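Local atomic coordinates of beta-galactosidase (Geobacillus stearothermophilus, PDB entry 4OIF), a protein that probably hydrolyses terminal non-reducing beta-D-galactose residues of beta-D-galactosides, as a zinc-containing, trimeric member of glycoside hydrolase family 42. Residues V443-P448 and Q601-F606; R540-Y545 and V569-F574; R548-K553 and R597-F602. One frame throughout, in Å; residues are numbered along the deposited sequence.

Contact 1 (V443-P448 and Q601-F606); sequences VQHYRP and QFHRDF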
loop_
_atom_site.group_PDB
_atom_site.type_symbol
_atom_site.label_atom_id
_atom_site.label_comp_id
_atom_site.label_asym_id
_atom_site.label_seq_id
_atom_site.Cartn_x
_atom_site.Cartn_y
_atom_site.Cartn_z
ATOM N N VAL A 443 23.687 15.198 1.007
ATOM C CA VAL A 443 23.464 16.052 2.177
ATOM C C VAL A 443 24.341 15.623 3.378
ATOM O O VAL A 443 24.822 16.464 4.148
ATOM C CB VAL A 443 21.975 16.062 2.575
ATOM C CG1 VAL A 443 21.752 16.912 3.802
ATOM C CG2 VAL A 443 21.145 16.588 1.439
ATOM N N GLN A 444 24.569 14.321 3.519
ATOM C CA GLN A 444 25.474 13.829 4.561
ATOM C C GLN A 444 26.875 14.380 4.358
ATOM O O GLN A 444 27.584 14.678 5.326
ATOM C CB GLN A 444 25.538 12.300 4.590
ATOM C CG GLN A 444 24.284 11.651 5.101
ATOM C CD GLN A 444 23.551 12.561 6.056
ATOM O OE1 GLN A 444 24.020 12.821 7.173
ATOM N NE2 GLN A 444 22.396 13.071 5.619
ATOM N N HIS A 445 27.288 14.515 3.104
ATOM C CA HIS A 445 28.637 15.036 2.896
ATOM C C HIS A 445 28.697 16.566 3.019
ATOM O O HIS A 445 29.724 17.140 3.379
ATOM C CB HIS A 445 29.170 14.532 1.563
ATOM C CG HIS A 445 29.491 13.071 1.595
ATOM N ND1 HIS A 445 30.781 12.592 1.649
ATOM C CD2 HIS A 445 28.680 11.986 1.674
ATOM C CE1 HIS A 445 30.754 11.273 1.712
ATOM N NE2 HIS A 445 29.492 10.881 1.729
ATOM N N TYR A 446 27.568 17.207 2.775
ATOM C CA TYR A 446 27.412 18.633 2.996
ATOM C C TYR A 446 27.491 18.984 4.482
ATOM O O TYR A 446 28.024 20.034 4.854
ATOM C CB TYR A 446 26.071 19.050 2.404
ATOM C CG TYR A 446 25.648 20.499 2.487
ATOM C CD1 TYR A 446 26.154 21.439 1.603
ATOM C CD2 TYR A 446 24.650 20.900 3.373
ATOM C CE1 TYR A 446 25.723 22.755 1.632
ATOM C CE2 TYR A 446 24.201 22.215 3.408
ATOM C CZ TYR A 446 24.742 23.143 2.530
ATOM O OH TYR A 446 24.308 24.462 2.554
ATOM N N ARG A 447 26.957 18.094 5.322
ATOM C CA ARG A 447 26.761 18.380 6.744
ATOM C C ARG A 447 27.961 19.036 7.470
ATOM O O ARG A 447 27.783 20.060 8.118
ATOM C CB ARG A 447 26.349 17.103 7.494
ATOM C CG ARG A 447 26.212 17.323 9.002
ATOM C CD ARG A 447 26.094 16.025 9.766
ATOM N NE ARG A 447 24.916 15.279 9.344
ATOM C CZ ARG A 447 23.682 15.561 9.754
ATOM N NH1 ARG A 447 23.477 16.566 10.599
ATOM N NH2 ARG A 447 22.654 14.840 9.325
ATOM N N PRO A 448 29.175 18.463 7.368
ATOM C CA PRO A 448 30.275 19.103 8.106
ATOM C C PRO A 448 30.579 20.522 7.639
ATOM O O PRO A 448 30.990 21.347 8.445
ATOM C CB PRO A 448 31.474 18.179 7.830
ATOM C CG PRO A 448 30.877 16.877 7.461
ATOM C CD PRO A 448 29.622 17.226 6.703
ATOM N N GLN A 601 30.020 11.540 12.474
ATOM C CA GLN A 601 31.271 11.932 13.088
ATOM C C GLN A 601 32.427 11.646 12.149
ATOM O O GLN A 601 33.410 12.395 12.124
ATOM C CB GLN A 601 31.477 11.212 14.428
ATOM C CG GLN A 601 32.582 11.821 15.276
ATOM C CD GLN A 601 32.356 13.308 15.509
ATOM O OE1 GLN A 601 31.234 13.737 15.792
ATOM N NE2 GLN A 601 33.415 14.105 15.362
ATOM N N PHE A 602 32.310 10.577 11.361
ATOM C CA PHE A 602 33.371 10.267 10.405
ATOM C C PHE A 602 33.555 11.403 9.430
ATOM O O PHE A 602 34.675 11.850 9.214
ATOM C CB PHE A 602 33.118 8.990 9.606
ATOM C CG PHE A 602 34.132 8.784 8.503
ATOM C CD1 PHE A 602 35.385 8.269 8.787
ATOM C CD2 PHE A 602 33.854 9.146 7.204
ATOM C CE1 PHE A 602 36.329 8.100 7.784
ATOM C CE2 PHE A 602 34.799 8.977 6.203
ATOM C CZ PHE A 602 36.033 8.456 6.496
ATOM N N HIS A 603 32.460 11.860 8.832
ATOM C CA HIS A 603 32.553 12.935 7.857
ATOM C C HIS A 603 33.056 14.204 8.525
ATOM O O HIS A 603 33.856 14.945 7.940
ATOM C CB HIS A 603 31.204 13.162 7.175
ATOM C CG HIS A 603 30.699 11.946 6.466
ATOM N ND1 HIS A 603 29.520 11.324 6.804
ATOM C CD2 HIS A 603 31.242 11.208 5.469
ATOM C CE1 HIS A 603 29.351 10.261 6.035
ATOM N NE2 HIS A 603 30.380 10.170 5.214
ATOM N N ARG A 604 32.616 14.435 9.758
ATOM C CA ARG A 604 33.123 15.576 10.498
ATOM C C ARG A 604 34.651 15.526 10.584
ATOM O O ARG A 604 35.319 16.483 10.209
ATOM C CB ARG A 604 32.504 15.637 11.887
ATOM C CG ARG A 604 31.029 15.999 11.885
ATOM C CD ARG A 604 30.582 16.439 13.270
ATOM N NE ARG A 604 29.140 16.568 13.339
ATOM C CZ ARG A 604 28.333 15.658 13.872
ATOM N NH1 ARG A 604 28.830 14.547 14.411
ATOM N NH2 ARG A 604 27.026 15.867 13.877
ATOM N N ASP A 605 35.206 14.401 11.025
ATOM C CA ASP A 605 36.654 14.296 11.230
ATOM C C ASP A 605 37.458 14.311 9.900
ATOM O O ASP A 605 38.459 15.051 9.739
ATOM C CB ASP A 605 36.950 13.035 12.052
ATOM C CG ASP A 605 36.316 13.078 13.469
ATOM O OD1 ASP A 605 35.887 14.159 13.919
ATOM O OD2 ASP A 605 36.249 12.036 14.150
ATOM N N PHE A 606 36.989 13.514 8.948
ATOM C CA PHE A 606 37.592 13.389 7.626
ATOM C C PHE A 606 37.687 14.752 6.937
ATOM O O PHE A 606 38.766 15.219 6.481
ATOM C CB PHE A 606 36.762 12.401 6.779
ATOM C CG PHE A 606 37.323 12.149 5.412
ATOM C CD1 PHE A 606 38.275 11.162 5.209
ATOM C CD2 PHE A 606 36.915 12.912 4.329
ATOM C CE1 PHE A 606 38.811 10.941 3.937
ATOM C CE2 PHE A 606 37.451 12.696 3.071
ATOM C CZ PHE A 606 38.403 11.707 2.879
HETATM O O HOH W 1 27.533 13.475 7.832
#
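H445 and H603 meet where helices 438-451 and 600-613 of the trimerisation domain pack together, the two short segments crossing at -51° with their axes 8.6 Å apart. The aromatic contact is edge-to-face but well short of perpendicular. H603 turns its edge to the face of H445, the planes lie 50° apart, and H603 CD2 sits 3.7 Å above the H445 ring plane, displaced toward the rim. In H445, CG stands beside the backbone N (chi1 -71°), which brings the end of the ring nearer to H603 than its CB. An alanine at H445 is likely to deprive the H603 edge of the face it leans on and the hydroxyl of Y607 of its bond to ND1. Apolar packing comes from P448, whose CG touches H603 CB at 3.7 Å. Among the charged groups, R447 and R604 approach one another, yet each is paired with acids: R447 with D600 and D298, R604 with E451. R447 NH2 also bonds Q444 OE1 in the carbonyl plane, on a lone pair, at 3.3 Å. No hydrogen bond joins the segments directly; instead one water donates to Q444 O at 2.8 Å and lies 3.1 Å from H603 ND1.

Contact 2 (R540-Y545 and V569-F574); sequences RNSVHY and VYEDDF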
loop_
_atom_site.group_PDB
_atom_site.type_symbol
_atom_site.label_atom_id
_atom_site.label_comp_id
_atom_site.label_asym_id
_atom_site.label_seq_id
_atom_site.Cartn_x
_atom_site.Cartn_y
_atom_site.Cartn_z
ATOM N N ARG A 540 25.556 -4.306 10.688
ATOM C CA ARG A 540 26.434 -3.206 11.065
ATOM C C ARG A 540 27.870 -3.581 10.785
ATOM O O ARG A 540 28.226 -4.753 10.830
ATOM C CB ARG A 540 26.293 -2.857 12.549
ATOM C CG ARG A 540 24.959 -2.282 12.946
ATOM C CD ARG A 540 24.744 -0.881 12.400
ATOM N NE ARG A 540 23.509 -0.297 12.922
ATOM C CZ ARG A 540 22.302 -0.467 12.383
ATOM N NH1 ARG A 540 22.158 -1.209 11.290
ATOM N NH2 ARG A 540 21.234 0.110 12.933
ATOM N N ASN A 541 28.698 -2.589 10.496
ATOM C CA ASN A 541 30.134 -2.817 10.509
ATOM C C ASN A 541 30.755 -1.601 11.176
ATOM O O ASN A 541 30.063 -0.841 11.857
ATOM C CB ASN A 541 30.696 -3.056 9.090
ATOM C CG ASN A 541 31.942 -3.988 9.078
ATOM O OD1 ASN A 541 32.901 -3.780 9.822
ATOM N ND2 ASN A 541 31.912 -5.019 8.233
ATOM N N SER A 542 32.052 -1.422 10.991
ATOM C CA SER A 542 32.748 -0.282 11.541
ATOM C C SER A 542 34.072 -0.131 10.840
ATOM O O SER A 542 34.663 -1.122 10.403
ATOM C CB SER A 542 32.972 -0.438 13.039
ATOM O OG SER A 542 33.790 -1.562 13.296
ATOM N N VAL A 543 34.528 1.115 10.735
ATOM C CA VAL A 543 35.825 1.434 10.164
ATOM C C VAL A 543 36.726 2.081 11.218
ATOM O O VAL A 543 36.337 3.024 11.898
ATOM C CB VAL A 543 35.684 2.373 8.953
ATOM C CG1 VAL A 543 37.048 2.835 8.470
ATOM C CG2 VAL A 543 34.934 1.676 7.838
ATOM N N HIS A 544 37.934 1.560 11.368
ATOM C CA HIS A 544 38.914 2.211 12.214
ATOM C C HIS A 544 39.673 3.215 11.374
ATOM O O HIS A 544 40.232 2.871 10.317
ATOM C CB HIS A 544 39.863 1.201 12.838
ATOM C CG HIS A 544 40.607 1.733 14.018
ATOM N ND1 HIS A 544 41.845 2.328 13.910
ATOM C CD2 HIS A 544 40.284 1.768 15.331
ATOM C CE1 HIS A 544 42.259 2.696 15.109
ATOM N NE2 HIS A 544 41.328 2.371 15.988
ATOM N N TYR A 545 39.675 4.455 11.858
ATOM C CA TYR A 545 40.228 5.590 11.142
ATOM C C TYR A 545 40.687 6.652 12.148
ATOM O O TYR A 545 39.952 7.000 13.083
ATOM C CB TYR A 545 39.186 6.148 10.164
ATOM C CG TYR A 545 39.520 7.495 9.575
ATOM C CD1 TYR A 545 40.315 7.599 8.451
ATOM C CD2 TYR A 545 39.016 8.664 10.134
ATOM C CE1 TYR A 545 40.614 8.829 7.902
ATOM C CE2 TYR A 545 39.308 9.898 9.592
ATOM C CZ TYR A 545 40.109 9.976 8.478
ATOM O OH TYR A 545 40.407 11.200 7.934
ATOM N N VAL A 569 40.381 1.183 7.843
ATOM C CA VAL A 569 40.086 -0.215 7.499
ATOM C C VAL A 569 38.798 -0.695 8.137
ATOM O O VAL A 569 38.401 -0.182 9.184
ATOM C CB VAL A 569 41.231 -1.179 7.936
ATOM C CG1 VAL A 569 42.537 -0.759 7.322
ATOM C CG2 VAL A 569 41.344 -1.249 9.461
ATOM N N TYR A 570 38.150 -1.683 7.516
ATOM C CA TYR A 570 36.962 -2.310 8.112
ATOM C C TYR A 570 37.389 -3.136 9.317
ATOM O O TYR A 570 38.546 -3.526 9.408
ATOM C CB TYR A 570 36.227 -3.191 7.094
ATOM C CG TYR A 570 35.795 -2.457 5.841
ATOM C CD1 TYR A 570 34.706 -1.581 5.863
ATOM C CD2 TYR A 570 36.472 -2.636 4.639
ATOM C CE1 TYR A 570 34.311 -0.903 4.731
ATOM C CE2 TYR A 570 36.079 -1.965 3.499
ATOM C CZ TYR A 570 34.998 -1.102 3.549
ATOM O OH TYR A 570 34.604 -0.431 2.420
ATOM N N GLU A 571 36.471 -3.416 10.235
ATOM C CA GLU A 571 36.842 -4.121 11.460
ATOM C C GLU A 571 36.111 -5.446 11.689
ATOM O O GLU A 571 36.422 -6.178 12.618
ATOM C CB GLU A 571 36.605 -3.216 12.670
ATOM C CG GLU A 571 37.372 -1.907 12.646
ATOM C CD GLU A 571 37.238 -1.160 13.962
ATOM O OE1 GLU A 571 36.174 -0.552 14.206
ATOM O OE2 GLU A 571 38.188 -1.212 14.768
ATOM N N ASP A 572 35.125 -5.751 10.862
ATOM C CA ASP A 572 34.359 -6.971 11.056
ATOM C C ASP A 572 33.981 -7.561 9.702
ATOM O O ASP A 572 34.400 -7.039 8.675
ATOM C CB ASP A 572 33.120 -6.683 11.906
ATOM C CG ASP A 572 32.734 -7.852 12.793
ATOM O OD1 ASP A 572 33.214 -8.982 12.544
ATOM O OD2 ASP A 572 31.943 -7.640 13.738
ATOM N N ASP A 573 33.202 -8.645 9.714
ATOM C CA ASP A 573 32.801 -9.386 8.511
ATOM C C ASP A 573 34.018 -9.905 7.732
ATOM O O ASP A 573 35.154 -9.757 8.171
ATOM C CB ASP A 573 31.913 -8.521 7.608
ATOM C CG ASP A 573 30.784 -9.316 6.944
ATOM O OD1 ASP A 573 30.994 -10.484 6.557
ATOM O OD2 ASP A 573 29.673 -8.759 6.806
ATOM N N PHE A 574 33.782 -10.518 6.576
ATOM C CA PHE A 574 34.845 -11.261 5.902
ATOM C C PHE A 574 35.937 -10.354 5.347
ATOM O O PHE A 574 37.037 -10.824 5.087
ATOM C CB PHE A 574 34.273 -12.167 4.782
ATOM C CG PHE A 574 33.800 -11.433 3.549
ATOM C CD1 PHE A 574 32.489 -10.963 3.462
ATOM C CD2 PHE A 574 34.641 -11.266 2.455
ATOM C CE1 PHE A 574 32.034 -10.303 2.318
ATOM C CE2 PHE A 574 34.200 -10.609 1.296
ATOM C CZ PHE A 574 32.894 -10.118 1.235
HETATM O O HOH W 2 29.565 -5.788 6.814
#
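The amide of N541 stands almost perpendicular (89°) to the carboxylate of D572 but is turned only 19° from that of D573, and both its polar atoms are engaged. OD1 accepts the N-H of S542 at 2.8 Å, in the carbonyl plane, and a weak bond from D572 N. ND2 gives a weak bond to D572 O and a firmer one, 2.8 Å, to a water that donates in turn to D573 OD2. That carboxylate also forms a salt bridge with R338 of a neighbouring subunit. The Y570 ring is approached obliquely by V543, with CG2 3.8 Å from CD1, while its hydroxyl bonds T557 O. S542 places OG between its backbone N and carbonyl carbon (chi1 62°), where it donates to E571 OE1 at 2.7 Å, on the anti side of the carboxylate but tilted well out of its plane; S549 OG probably bonds the same oxygen, though the modelled distance is doubtfully short. E571 OE2 meanwhile rests against H544 CB at 3.5 Å. Along the backbone, H544 and V569 exchange two bonds, N to O 2.8 Å and O to N 3.0 Å, and V543 faces Y570 as a non-hydrogen-bonded pair, the second strand giving way to loop after Y570. Such alternation marks neighbouring antiparallel strands, here 541-545 and 565-570 in the trimerisation-domain sheet.

Contact 3 (R548-K553 and R597-F602); sequences RSYELK and RLEDQF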
loop_
_atom_site.group_PDB
_atom_site.type_symbol
_atom_site.label_atom_id
_atom_site.label_comp_id
_atom_site.label_asym_id
_atom_site.label_seq_id
_atom_site.Cartn_x
_atom_site.Cartn_y
_atom_site.Cartn_z
ATOM N N ARG A 548 40.063 6.006 15.854
ATOM C CA ARG A 548 38.710 5.830 16.371
ATOM C C ARG A 548 37.963 4.767 15.543
ATOM O O ARG A 548 38.315 4.514 14.393
ATOM C CB ARG A 548 37.982 7.186 16.355
ATOM C CG ARG A 548 36.597 7.240 16.996
ATOM C CD ARG A 548 35.925 8.580 16.658
ATOM N NE ARG A 548 34.574 8.758 17.213
ATOM C CZ ARG A 548 33.499 8.062 16.837
ATOM N NH1 ARG A 548 33.605 7.104 15.928
ATOM N NH2 ARG A 548 32.312 8.305 17.376
ATOM N N SER A 549 36.960 4.121 16.132
ATOM C CA SER A 549 36.027 3.315 15.351
ATOM C C SER A 549 34.817 4.144 14.967
ATOM O O SER A 549 34.308 4.910 15.786
ATOM C CB SER A 549 35.585 2.078 16.119
ATOM O OG SER A 549 36.549 1.060 15.993
ATOM N N TYR A 550 34.365 3.988 13.723
ATOM C CA TYR A 550 33.178 4.690 13.211
ATOM C C TYR A 550 32.161 3.679 12.688
ATOM O O TYR A 550 32.523 2.750 11.982
ATOM C CB TYR A 550 33.555 5.677 12.101
ATOM C CG TYR A 550 34.493 6.793 12.522
ATOM C CD1 TYR A 550 35.872 6.638 12.449
ATOM C CD2 TYR A 550 33.996 8.008 12.982
ATOM C CE1 TYR A 550 36.726 7.658 12.823
ATOM C CE2 TYR A 550 34.841 9.032 13.363
ATOM C CZ TYR A 550 36.201 8.851 13.282
ATOM O OH TYR A 550 37.041 9.867 13.661
ATOM N N GLU A 551 30.892 3.851 13.024
ATOM C CA GLU A 551 29.895 2.868 12.612
ATOM C C GLU A 551 29.584 2.878 11.108
ATOM O O GLU A 551 29.451 3.934 10.491
ATOM C CB GLU A 551 28.596 3.066 13.389
ATOM C CG GLU A 551 27.633 1.882 13.254
ATOM C CD GLU A 551 26.248 2.184 13.790
ATOM O OE1 GLU A 551 25.719 1.366 14.572
ATOM O OE2 GLU A 551 25.690 3.240 13.425
ATOM N N LEU A 552 29.469 1.685 10.532
ATOM C CA LEU A 552 29.083 1.542 9.137
ATOM C C LEU A 552 27.697 0.933 9.023
ATOM O O LEU A 552 27.357 -0.012 9.753
ATOM C CB LEU A 552 30.087 0.674 8.371
ATOM C CG LEU A 552 29.835 0.425 6.880
ATOM C CD1 LEU A 552 31.166 0.239 6.163
ATOM C CD2 LEU A 552 28.919 -0.771 6.614
ATOM N N LYS A 553 26.922 1.465 8.080
ATOM C CA LYS A 553 25.624 0.910 7.702
ATOM C C LYS A 553 25.438 0.872 6.181
ATOM O O LYS A 553 26.087 1.627 5.452
ATOM C CB LYS A 553 24.485 1.719 8.342
ATOM C CG LYS A 553 24.499 1.667 9.855
ATOM C CD LYS A 553 23.215 2.170 10.468
ATOM C CE LYS A 553 22.988 3.644 10.227
ATOM N NZ LYS A 553 21.691 4.072 10.847
ATOM N N ARG A 597 29.502 3.503 4.100
ATOM C CA ARG A 597 28.639 4.594 4.525
ATOM C C ARG A 597 28.733 4.717 6.049
ATOM O O ARG A 597 28.302 3.835 6.803
ATOM C CB ARG A 597 27.204 4.371 4.058
ATOM C CG ARG A 597 26.232 5.411 4.571
ATOM C CD ARG A 597 24.846 5.169 4.028
ATOM N NE ARG A 597 24.730 5.520 2.612
ATOM C CZ ARG A 597 23.660 5.246 1.870
ATOM N NH1 ARG A 597 22.623 4.605 2.408
ATOM N NH2 ARG A 597 23.632 5.604 0.595
ATOM N N LEU A 598 29.332 5.811 6.494
ATOM C CA LEU A 598 29.760 5.913 7.876
ATOM C C LEU A 598 28.990 7.008 8.605
ATOM O O LEU A 598 28.515 7.958 7.981
ATOM C CB LEU A 598 31.273 6.164 7.921
ATOM C CG LEU A 598 32.120 5.077 7.234
ATOM C CD1 LEU A 598 33.587 5.420 7.275
ATOM C CD2 LEU A 598 31.903 3.741 7.883
ATOM N N GLU A 599 28.852 6.856 9.918
ATOM C CA GLU A 599 28.177 7.847 10.763
ATOM C C GLU A 599 28.693 9.279 10.575
ATOM O O GLU A 599 29.775 9.499 10.031
ATOM C CB GLU A 599 28.324 7.456 12.225
ATOM C CG GLU A 599 29.777 7.299 12.650
ATOM C CD GLU A 599 29.913 7.062 14.138
ATOM O OE1 GLU A 599 30.478 6.016 14.526
ATOM O OE2 GLU A 599 29.450 7.923 14.914
ATOM N N ASP A 600 27.901 10.244 11.034
ATOM C CA ASP A 600 28.200 11.674 10.893
ATOM C C ASP A 600 29.604 12.088 11.342
ATOM O O ASP A 600 30.291 12.889 10.683
ATOM C CB ASP A 600 27.180 12.479 11.688
ATOM C CG ASP A 600 25.823 12.533 11.020
ATOM O OD1 ASP A 600 25.746 12.422 9.777
ATOM O OD2 ASP A 600 24.827 12.719 11.746
ATOM N N GLN A 601 30.020 11.540 12.474
ATOM C CA GLN A 601 31.271 11.932 13.088
ATOM C C GLN A 601 32.427 11.646 12.149
ATOM O O GLN A 601 33.410 12.395 12.124
ATOM C CB GLN A 601 31.477 11.212 14.428
ATOM C CG GLN A 601 32.582 11.821 15.276
ATOM C CD GLN A 601 32.356 13.308 15.509
ATOM O OE1 GLN A 601 31.234 13.737 15.792
ATOM N NE2 GLN A 601 33.415 14.105 15.362
ATOM N N PHE A 602 32.310 10.577 11.361
ATOM C CA PHE A 602 33.371 10.267 10.405
ATOM C C PHE A 602 33.555 11.403 9.430
ATOM O O PHE A 602 34.675 11.850 9.214
ATOM C CB PHE A 602 33.118 8.990 9.606
ATOM C CG PHE A 602 34.132 8.784 8.503
ATOM C CD1 PHE A 602 35.385 8.269 8.787
ATOM C CD2 PHE A 602 33.854 9.146 7.204
ATOM C CE1 PHE A 602 36.329 8.100 7.784
ATOM C CE2 PHE A 602 34.799 8.977 6.203
ATOM C CZ PHE A 602 36.033 8.456 6.496
#
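At the edge of the trimerisation-domain sheet, where strand 597-598 turns into helix 600-613, L598 pairs with L552 of strand 548-553 as an antiparallel, non-hydrogen-bonded couple. L598 CD2 reaches L552 CB at 3.6 Å. One residue on, E599 grips E551 at both backbone polar atoms: its N-H bonds E551 O at 3.0 Å, and its carboxylate OE1 takes E551 N-H at 2.7 Å, nearly straight (169°) and on the anti lone pair. With CG between the backbone N and the carbonyl carbon (chi1 57°) and the chain extended beyond it, the carboxylate reaches alongside strand 548-553. A carboxylate oxygen thus stands in for the main-chain carbonyl that a continuing strand would offer. A long salt bridge from the same OE1 to R548 NH1, 3.6 Å, is less certain, because the modelled guanidinium crowds S549 O. The Y550 ring is held between R548 CG on one face and F602 CD1 on the other. F602 presents its edge there, with planes 81° apart and centroids 5.5 Å apart, and L598 CD1 in turn sits over the centre of the F602 ring at 3.5 Å. The Y550 hydroxyl probably bonds D605 OD2, one helical turn beyond Q601. Strand 548-553 lies between strand 541-545 on one margin and, on the other, strand 597-598 followed by the start of helix 600-613.

All three contacts fall within the trimerisation domain, away from the zinc site and the predicted catalytic residues. Contact 3 is the hub: its centre lies about 10 Å from those of contacts 1 and 2, which are about 18 Å apart. It shares helix 600-613, and Q601 and F602 themselves, with contact 1, and joins contact 2 through adjacent strands 541-545 and 548-553, where V543 and Y550 are bonded by their backbones. Along the chain, contact 2 is nested inside the loop closed by contact 1, and the segments of contacts 2 and 3 alternate. Y545 packs its ring against F602, linking the sheet to helix 600-613; the three contacts thus extend from the helix pair across the sheet to contact 2, where D573 meets a neighbouring subunit.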